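Local coordinates for protein uncharacterized N-acetyltransferase D2E76_00625 (Mycobacteroides abscessus, PDB 6YCA) that probably transfers acetyl groups from acetyl-coenzyme A to amines, as a GCN5-related N-acetyltransferase of the Eis type that is unable to modify aminoglycosides, at residues 189-197 and 252-260; 224-233 and 261-272. All blocks are in the same frame, centred on the assembly; numbering follows the deposited sequence.

Contact 1. Residues 189-197 and 252-260; sequences AIYERAAWT and DDLVAHSDE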
# COMPACT_ATOMS: atom_id res chain seq x y z
N ALA A 189 -42.64 0.79 -6.27
CA ALA A 189 -43.59 0.50 -7.34
C ALA A 189 -42.86 0.13 -8.63
O ALA A 189 -43.33 -0.73 -9.38
CB ALA A 189 -44.52 1.69 -7.56
N ILE A 190 -41.72 0.76 -8.90
CA ILE A 190 -40.95 0.37 -10.08
C ILE A 190 -40.36 -1.02 -9.88
O ILE A 190 -40.39 -1.86 -10.78
CB ILE A 190 -39.86 1.41 -10.40
CG1 ILE A 190 -40.46 2.80 -10.62
CG2 ILE A 190 -39.07 0.99 -11.64
CD1 ILE A 190 -39.42 3.86 -10.88
N TYR A 191 -39.84 -1.30 -8.67
CA TYR A 191 -39.24 -2.61 -8.42
C TYR A 191 -40.29 -3.72 -8.48
O TYR A 191 -39.96 -4.84 -8.88
CB TYR A 191 -38.54 -2.63 -7.06
CG TYR A 191 -37.92 -3.98 -6.73
CD1 TYR A 191 -36.65 -4.32 -7.19
CD2 TYR A 191 -38.62 -4.93 -5.98
CE1 TYR A 191 -36.09 -5.56 -6.90
CE2 TYR A 191 -38.07 -6.17 -5.70
CZ TYR A 191 -36.81 -6.47 -6.16
OH TYR A 191 -36.25 -7.70 -5.88
N GLU A 192 -41.54 -3.41 -8.13
CA GLU A 192 -42.55 -4.45 -8.00
C GLU A 192 -42.70 -5.29 -9.27
O GLU A 192 -43.01 -6.48 -9.19
CB GLU A 192 -43.90 -3.82 -7.62
CG GLU A 192 -45.04 -4.82 -7.51
CD GLU A 192 -44.76 -5.93 -6.51
OE1 GLU A 192 -44.00 -5.68 -5.54
OE2 GLU A 192 -45.29 -7.04 -6.70
N ARG A 193 -42.46 -4.70 -10.44
CA ARG A 193 -42.56 -5.45 -11.69
C ARG A 193 -41.27 -6.19 -12.06
O ARG A 193 -41.06 -6.49 -13.24
CB ARG A 193 -43.15 -4.60 -12.82
CG ARG A 193 -42.51 -3.27 -13.09
CD ARG A 193 -43.44 -2.44 -13.97
NE ARG A 193 -42.73 -1.46 -14.77
CZ ARG A 193 -42.34 -1.65 -16.03
NH1 ARG A 193 -42.58 -2.81 -16.64
NH2 ARG A 193 -41.71 -0.68 -16.67
N ALA A 194 -40.42 -6.48 -11.08
CA ALA A 194 -39.18 -7.20 -11.33
C ALA A 194 -39.50 -8.61 -11.82
O ALA A 194 -40.28 -9.33 -11.19
CB ALA A 194 -38.35 -7.28 -10.05
N ALA A 195 -38.88 -9.00 -12.93
CA ALA A 195 -39.15 -10.29 -13.54
C ALA A 195 -37.91 -11.15 -13.77
O ALA A 195 -38.05 -12.27 -14.27
CB ALA A 195 -39.90 -10.12 -14.87
N TRP A 196 -36.73 -10.68 -13.39
CA TRP A 196 -35.52 -11.45 -13.63
C TRP A 196 -35.42 -12.61 -12.65
O TRP A 196 -35.88 -12.53 -11.51
CB TRP A 196 -34.27 -10.57 -13.54
CG TRP A 196 -33.96 -10.04 -12.18
CD1 TRP A 196 -33.28 -10.68 -11.19
CD2 TRP A 196 -34.27 -8.74 -11.68
NE1 TRP A 196 -33.17 -9.87 -10.09
CE2 TRP A 196 -33.77 -8.67 -10.36
CE3 TRP A 196 -34.94 -7.64 -12.20
CZ2 TRP A 196 -33.92 -7.54 -9.57
CZ3 TRP A 196 -35.09 -6.51 -11.41
CH2 TRP A 196 -34.58 -6.47 -10.11
N THR A 197 -34.82 -13.71 -13.12
CA THR A 197 -34.72 -14.92 -12.31
C THR A 197 -33.80 -14.67 -11.12
O THR A 197 -32.70 -14.12 -11.27
CB THR A 197 -34.18 -16.07 -13.14
OG1 THR A 197 -35.06 -16.31 -14.24
CG2 THR A 197 -34.09 -17.33 -12.30
N ASP A 252 -25.68 1.47 -6.00
CA ASP A 252 -26.17 0.44 -5.09
C ASP A 252 -27.39 -0.30 -5.60
O ASP A 252 -27.67 -1.41 -5.12
CB ASP A 252 -26.43 1.02 -3.69
CG ASP A 252 -27.33 2.22 -3.72
OD1 ASP A 252 -27.64 2.70 -4.83
OD2 ASP A 252 -27.74 2.70 -2.64
N ASP A 253 -28.13 0.25 -6.57
CA ASP A 253 -29.32 -0.42 -7.08
C ASP A 253 -29.51 -0.02 -8.54
O ASP A 253 -29.57 1.17 -8.86
CB ASP A 253 -30.55 -0.05 -6.25
CG ASP A 253 -31.55 -1.20 -6.14
OD1 ASP A 253 -31.19 -2.35 -6.48
OD2 ASP A 253 -32.70 -0.95 -5.72
N LEU A 254 -29.59 -1.02 -9.42
CA LEU A 254 -29.89 -0.81 -10.83
C LEU A 254 -31.01 -1.78 -11.18
O LEU A 254 -30.77 -2.98 -11.36
CB LEU A 254 -28.66 -1.06 -11.69
CG LEU A 254 -28.55 -0.38 -13.06
CD1 LEU A 254 -27.19 -0.68 -13.67
CD2 LEU A 254 -29.66 -0.81 -14.00
N VAL A 255 -32.23 -1.27 -11.30
CA VAL A 255 -33.39 -2.07 -11.64
C VAL A 255 -33.80 -1.68 -13.05
O VAL A 255 -34.10 -0.51 -13.32
CB VAL A 255 -34.54 -1.84 -10.65
CG1 VAL A 255 -35.74 -2.67 -11.05
CG2 VAL A 255 -34.08 -2.19 -9.25
N ALA A 256 -33.82 -2.66 -13.96
CA ALA A 256 -34.18 -2.41 -15.36
C ALA A 256 -35.03 -3.57 -15.85
O ALA A 256 -34.54 -4.70 -15.97
CB ALA A 256 -32.92 -2.27 -16.22
N HIS A 257 -36.30 -3.29 -16.16
CA HIS A 257 -37.26 -4.29 -16.60
C HIS A 257 -37.31 -4.43 -18.11
O HIS A 257 -38.18 -5.13 -18.62
CB HIS A 257 -38.65 -3.95 -16.07
CG HIS A 257 -38.69 -3.67 -14.60
ND1 HIS A 257 -38.31 -4.60 -13.66
CD2 HIS A 257 -39.06 -2.57 -13.91
CE1 HIS A 257 -38.45 -4.08 -12.45
NE2 HIS A 257 -38.90 -2.85 -12.58
N SER A 258 -36.40 -3.78 -18.82
CA SER A 258 -36.39 -3.78 -20.27
C SER A 258 -34.95 -3.63 -20.72
O SER A 258 -34.12 -3.05 -20.01
CB SER A 258 -37.21 -2.58 -20.77
OG SER A 258 -37.04 -2.39 -22.16
N ASP A 259 -34.64 -4.18 -21.90
CA ASP A 259 -33.30 -4.01 -22.45
C ASP A 259 -33.00 -2.53 -22.69
O ASP A 259 -31.88 -2.07 -22.44
CB ASP A 259 -33.14 -4.82 -23.74
CG ASP A 259 -33.04 -6.32 -23.48
OD1 ASP A 259 -32.85 -6.71 -22.30
OD2 ASP A 259 -33.15 -7.10 -24.44
N GLU A 260 -34.00 -1.78 -23.17
CA GLU A 260 -33.80 -0.35 -23.39
C GLU A 260 -33.55 0.39 -22.08
O GLU A 260 -32.69 1.27 -22.02
CB GLU A 260 -35.00 0.24 -24.14
CG GLU A 260 -35.14 -0.22 -25.60
CD GLU A 260 -35.59 -1.67 -25.75
OE1 GLU A 260 -36.12 -2.25 -24.78
OE2 GLU A 260 -35.41 -2.23 -26.86

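Contact 2. Residues 224-233 and 261-272; sequences VTHPDGYVRY and AYRALVGHLLDL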
# COMPACT_ATOMS: atom_id res chain seq x y z
N VAL A 224 -31.94 8.40 -10.64
CA VAL A 224 -32.23 8.66 -12.04
C VAL A 224 -33.18 7.58 -12.54
O VAL A 224 -32.99 6.40 -12.25
CB VAL A 224 -30.93 8.71 -12.86
CG1 VAL A 224 -31.22 8.70 -14.34
CG2 VAL A 224 -30.13 9.95 -12.47
N THR A 225 -34.20 8.00 -13.27
CA THR A 225 -35.28 7.12 -13.65
C THR A 225 -35.35 6.97 -15.16
O THR A 225 -34.85 7.81 -15.93
CB THR A 225 -36.62 7.65 -13.11
OG1 THR A 225 -37.64 6.68 -13.32
CG2 THR A 225 -37.00 8.93 -13.82
N HIS A 226 -35.99 5.88 -15.58
CA HIS A 226 -36.38 5.55 -16.94
C HIS A 226 -37.81 5.06 -16.88
O HIS A 226 -38.27 4.62 -15.82
CB HIS A 226 -35.48 4.43 -17.48
CG HIS A 226 -35.75 4.08 -18.92
ND1 HIS A 226 -36.69 3.15 -19.30
CD2 HIS A 226 -35.20 4.54 -20.06
CE1 HIS A 226 -36.71 3.05 -20.61
NE2 HIS A 226 -35.81 3.88 -21.10
N PRO A 227 -38.58 5.17 -17.98
CA PRO A 227 -39.94 4.62 -17.97
C PRO A 227 -40.03 3.16 -17.51
O PRO A 227 -41.08 2.73 -17.03
CB PRO A 227 -40.39 4.79 -19.42
CG PRO A 227 -39.70 6.03 -19.86
CD PRO A 227 -38.35 6.04 -19.15
N ASP A 228 -38.93 2.40 -17.63
CA ASP A 228 -38.95 0.99 -17.27
C ASP A 228 -37.81 0.62 -16.31
O ASP A 228 -37.34 -0.52 -16.32
CB ASP A 228 -38.92 0.10 -18.51
CG ASP A 228 -40.19 0.23 -19.34
OD1 ASP A 228 -41.29 0.23 -18.76
OD2 ASP A 228 -40.08 0.32 -20.58
N GLY A 229 -37.38 1.55 -15.47
CA GLY A 229 -36.36 1.24 -14.48
C GLY A 229 -35.80 2.50 -13.85
O GLY A 229 -36.22 3.62 -14.16
N TYR A 230 -34.84 2.29 -12.96
CA TYR A 230 -34.18 3.39 -12.27
C TYR A 230 -32.76 2.99 -11.88
O TYR A 230 -32.36 1.83 -12.00
CB TYR A 230 -34.97 3.86 -11.03
CG TYR A 230 -35.00 2.87 -9.89
CD1 TYR A 230 -33.96 2.82 -8.96
CD2 TYR A 230 -36.07 2.01 -9.70
CE1 TYR A 230 -33.97 1.92 -7.91
CE2 TYR A 230 -36.10 1.11 -8.65
CZ TYR A 230 -35.05 1.07 -7.75
OH TYR A 230 -35.06 0.18 -6.70
N VAL A 231 -32.00 3.97 -11.39
CA VAL A 231 -30.64 3.72 -10.92
C VAL A 231 -30.32 4.70 -9.79
O VAL A 231 -30.57 5.90 -9.91
CB VAL A 231 -29.59 3.80 -12.05
CG1 VAL A 231 -29.65 5.14 -12.75
CG2 VAL A 231 -28.21 3.54 -11.51
N ARG A 232 -29.78 4.18 -8.69
CA ARG A 232 -29.32 4.96 -7.55
C ARG A 232 -27.80 4.93 -7.51
O ARG A 232 -27.20 3.86 -7.65
CB ARG A 232 -29.83 4.37 -6.25
CG ARG A 232 -31.23 4.74 -5.85
CD ARG A 232 -31.61 3.91 -4.64
NE ARG A 232 -30.63 4.05 -3.56
CZ ARG A 232 -30.87 4.62 -2.39
NH1 ARG A 232 -32.08 5.09 -2.12
NH2 ARG A 232 -29.91 4.70 -1.48
N TYR A 233 -27.18 6.09 -7.32
CA TYR A 233 -25.72 6.15 -7.21
C TYR A 233 -25.31 7.25 -6.25
O TYR A 233 -26.00 8.27 -6.10
CB TYR A 233 -25.03 6.29 -8.57
CG TYR A 233 -25.49 7.46 -9.41
CD1 TYR A 233 -26.59 7.34 -10.26
CD2 TYR A 233 -24.83 8.68 -9.36
CE1 TYR A 233 -27.01 8.41 -11.04
CE2 TYR A 233 -25.24 9.75 -10.13
CZ TYR A 233 -26.33 9.61 -10.97
OH TYR A 233 -26.74 10.68 -11.73
N ALA A 261 -34.27 0.01 -21.02
CA ALA A 261 -34.03 0.64 -19.73
C ALA A 261 -32.62 0.35 -19.23
O ALA A 261 -31.97 1.23 -18.65
CB ALA A 261 -35.06 0.15 -18.71
N TYR A 262 -32.12 -0.87 -19.45
CA TYR A 262 -30.77 -1.22 -19.01
C TYR A 262 -29.73 -0.36 -19.71
O TYR A 262 -28.86 0.24 -19.07
CB TYR A 262 -30.51 -2.71 -19.28
CG TYR A 262 -29.09 -3.14 -18.95
CD1 TYR A 262 -28.72 -3.41 -17.64
CD2 TYR A 262 -28.13 -3.29 -19.94
CE1 TYR A 262 -27.43 -3.81 -17.32
CE2 TYR A 262 -26.84 -3.69 -19.64
CZ TYR A 262 -26.49 -3.95 -18.32
OH TYR A 262 -25.21 -4.34 -18.00
N ARG A 263 -29.80 -0.28 -21.05
CA ARG A 263 -28.81 0.50 -21.79
C ARG A 263 -28.93 1.98 -21.49
O ARG A 263 -27.92 2.67 -21.34
CB ARG A 263 -28.92 0.21 -23.29
CG ARG A 263 -28.51 -1.21 -23.68
CD ARG A 263 -28.53 -1.38 -25.18
NE ARG A 263 -29.88 -1.24 -25.70
CZ ARG A 263 -30.70 -2.26 -25.97
NH1 ARG A 263 -30.29 -3.51 -25.77
NH2 ARG A 263 -31.92 -2.04 -26.44
N ALA A 264 -30.16 2.50 -21.39
CA ALA A 264 -30.34 3.92 -21.11
C ALA A 264 -29.79 4.27 -19.73
O ALA A 264 -29.09 5.28 -19.58
CB ALA A 264 -31.81 4.30 -21.22
N LEU A 265 -30.08 3.44 -18.72
CA LEU A 265 -29.59 3.71 -17.38
C LEU A 265 -28.07 3.59 -17.29
O LEU A 265 -27.41 4.44 -16.69
CB LEU A 265 -30.27 2.79 -16.36
CG LEU A 265 -31.73 3.12 -16.12
CD1 LEU A 265 -32.38 2.06 -15.25
CD2 LEU A 265 -31.84 4.49 -15.48
N VAL A 266 -27.50 2.54 -17.87
CA VAL A 266 -26.05 2.40 -17.90
C VAL A 266 -25.42 3.52 -18.71
O VAL A 266 -24.39 4.10 -18.32
CB VAL A 266 -25.65 1.01 -18.44
CG1 VAL A 266 -24.16 0.96 -18.72
CG2 VAL A 266 -26.04 -0.06 -17.45
N GLY A 267 -26.03 3.86 -19.85
CA GLY A 267 -25.52 4.96 -20.66
C GLY A 267 -25.53 6.29 -19.93
O GLY A 267 -24.63 7.11 -20.13
N HIS A 268 -26.52 6.51 -19.07
CA HIS A 268 -26.54 7.73 -18.26
C HIS A 268 -25.28 7.82 -17.41
O HIS A 268 -24.67 8.89 -17.30
CB HIS A 268 -27.77 7.75 -17.36
CG HIS A 268 -27.69 8.78 -16.28
ND1 HIS A 268 -28.04 10.10 -16.47
CD2 HIS A 268 -27.27 8.69 -14.99
CE1 HIS A 268 -27.85 10.77 -15.35
NE2 HIS A 268 -27.38 9.94 -14.44
N LEU A 269 -24.88 6.71 -16.79
CA LEU A 269 -23.68 6.68 -15.97
C LEU A 269 -22.43 6.91 -16.81
O LEU A 269 -21.54 7.66 -16.40
CB LEU A 269 -23.61 5.35 -15.23
CG LEU A 269 -24.74 5.08 -14.23
CD1 LEU A 269 -24.68 3.66 -13.71
CD2 LEU A 269 -24.66 6.07 -13.07
N LEU A 270 -22.36 6.29 -17.98
CA LEU A 270 -21.17 6.44 -18.81
C LEU A 270 -21.00 7.87 -19.32
O LEU A 270 -19.87 8.27 -19.63
CB LEU A 270 -21.23 5.48 -20.00
CG LEU A 270 -21.38 3.99 -19.68
CD1 LEU A 270 -21.46 3.19 -20.96
CD2 LEU A 270 -20.23 3.50 -18.81
N ASP A 271 -22.07 8.66 -19.34
CA ASP A 271 -22.04 10.01 -19.88
C ASP A 271 -22.04 11.07 -18.79
O ASP A 271 -22.16 12.26 -19.09
CB ASP A 271 -23.26 10.21 -20.79
CG ASP A 271 -23.04 11.30 -21.82
OD1 ASP A 271 -21.87 11.67 -22.08
OD2 ASP A 271 -24.04 11.80 -22.37
N LEU A 272 -21.90 10.66 -17.53
CA LEU A 272 -21.92 11.59 -16.40
C LEU A 272 -20.59 12.32 -16.29
O LEU A 272 -19.55 11.69 -16.09
CB LEU A 272 -22.20 10.83 -15.11
CG LEU A 272 -23.46 11.24 -14.36
CD1 LEU A 272 -24.09 10.02 -13.70
CD2 LEU A 272 -23.13 12.30 -13.35

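Contact 1. Residues 189-197 and 252-260
His257 NE2 donates to Ile190 O, a carbonyl in the last turn of helix 184-192, in a bond modelled at 2.5 Å, a length too short to be taken literally at this resolution. The contact thus ties the end of that helix to the point where strand 248-256 gives way to helix 259-270 in the second GNAT-like region of the chain. The bond is bent, with an N-H...O angle of 138°; NE2 lies above the carbonyl plane, 39° out of it, and the oxygen is in turn tilted from the plane of the imidazole. The negative end of the helix dipole would probably make this carbonyl a better acceptor. The turn that follows is closed by Ala194 N bonding to Tyr191 O.

With CG anti to the carbonyl carbon (chi1 -50°), the imidazole of His257 reaches this turn. Arg193 lies across the ring: its CG stands over the face, 3.9 Å from the centroid, which qualifies as a CH-pi contact. Farther out, CD2 of the histidine lies over one face of the guanidinium, the two planes well away from parallel, while NH2 of Arg193 forms a salt bridge with Asp228.

Apolar packing continues along the strand through Val255, whose two methyls each meet the edge of an aromatic ring. CG2 meets Tyr191 CD1 at 3.9 Å, in the plane of the phenol, and the hydroxyl of that ring is held by Val200 O. On a face of the same ring rests Ala194 CB, 4.2 Å above its centre. The other methyl of Val255, CG1, lies in the indole plane of Trp196, 3.9 Å from CZ3.

Contact 2. Residues 224-233 and 261-272
Tyr233 and His268 cross at about a right angle and join at their polar ends: the hydroxyl OH of Tyr233 lies 2.9 Å from NE2 of His268 in a nearly straight hydrogen bond in which either atom could be the donor. The rings meet rim to rim, their planes 44° apart, and neither lies over the face of the other. Arg44 of a third subunit also bonds to the tyrosine OH.

Each ring has an aliphatic lid. Val224 CG1 stands almost on the normal of the imidazole, 3.9 Å from its centroid, and Leu269 CD2 covers a face of the phenol, offset toward the rim at 3.6 Å from Tyr233 CD1. The side chains of Leu265 and Val231 run past each other in opposite directions, bringing Leu265 CD2 to 3.6 Å from Val231 CG1.

At the turn end, CG of His226 is anti to the backbone N (chi1 -176°), which lays a ring face over Ala261 CA, 3.7 Å from the centroid; Pro227 CD covers the other face. His226 ND1 accepts from Asp228 N at 2.9 Å, which helps to set the ring's rotation beside the type I turn from His226 to Gly229.

With the axes of strand 229-233 and helix 261-270 only 26° from parallel and 8.5 Å apart, this is a beta hairpin covered on one face by a helix, as in the alpha/beta core of the GNAT fold.

How the contacts relate
The contact centres lie 11 Å apart, and the pair share helix 259-270 and the neighbouring antiparallel strands 229-235 and 248-256. Two polar links join them: the Arg193-Asp228 salt bridge, modelled too closely for its length to be trusted, and a probable hydrogen bond between Tyr230 OH and Asp253 OD2 at 2.8 Å. Ala256 CB also packs on Tyr262 N at 3.6 Å. Both contacts reach the second subunit. The chain's own acetyl-coenzyme A pocket is built from residues between 42 and 145, outside either contact, yet the Leu272 side chain of contact 2 is about 8 Å from a bound acetyl-coenzyme A and also packs on Val47 of the third subunit, consistent with the cofactor belonging to that neighbour.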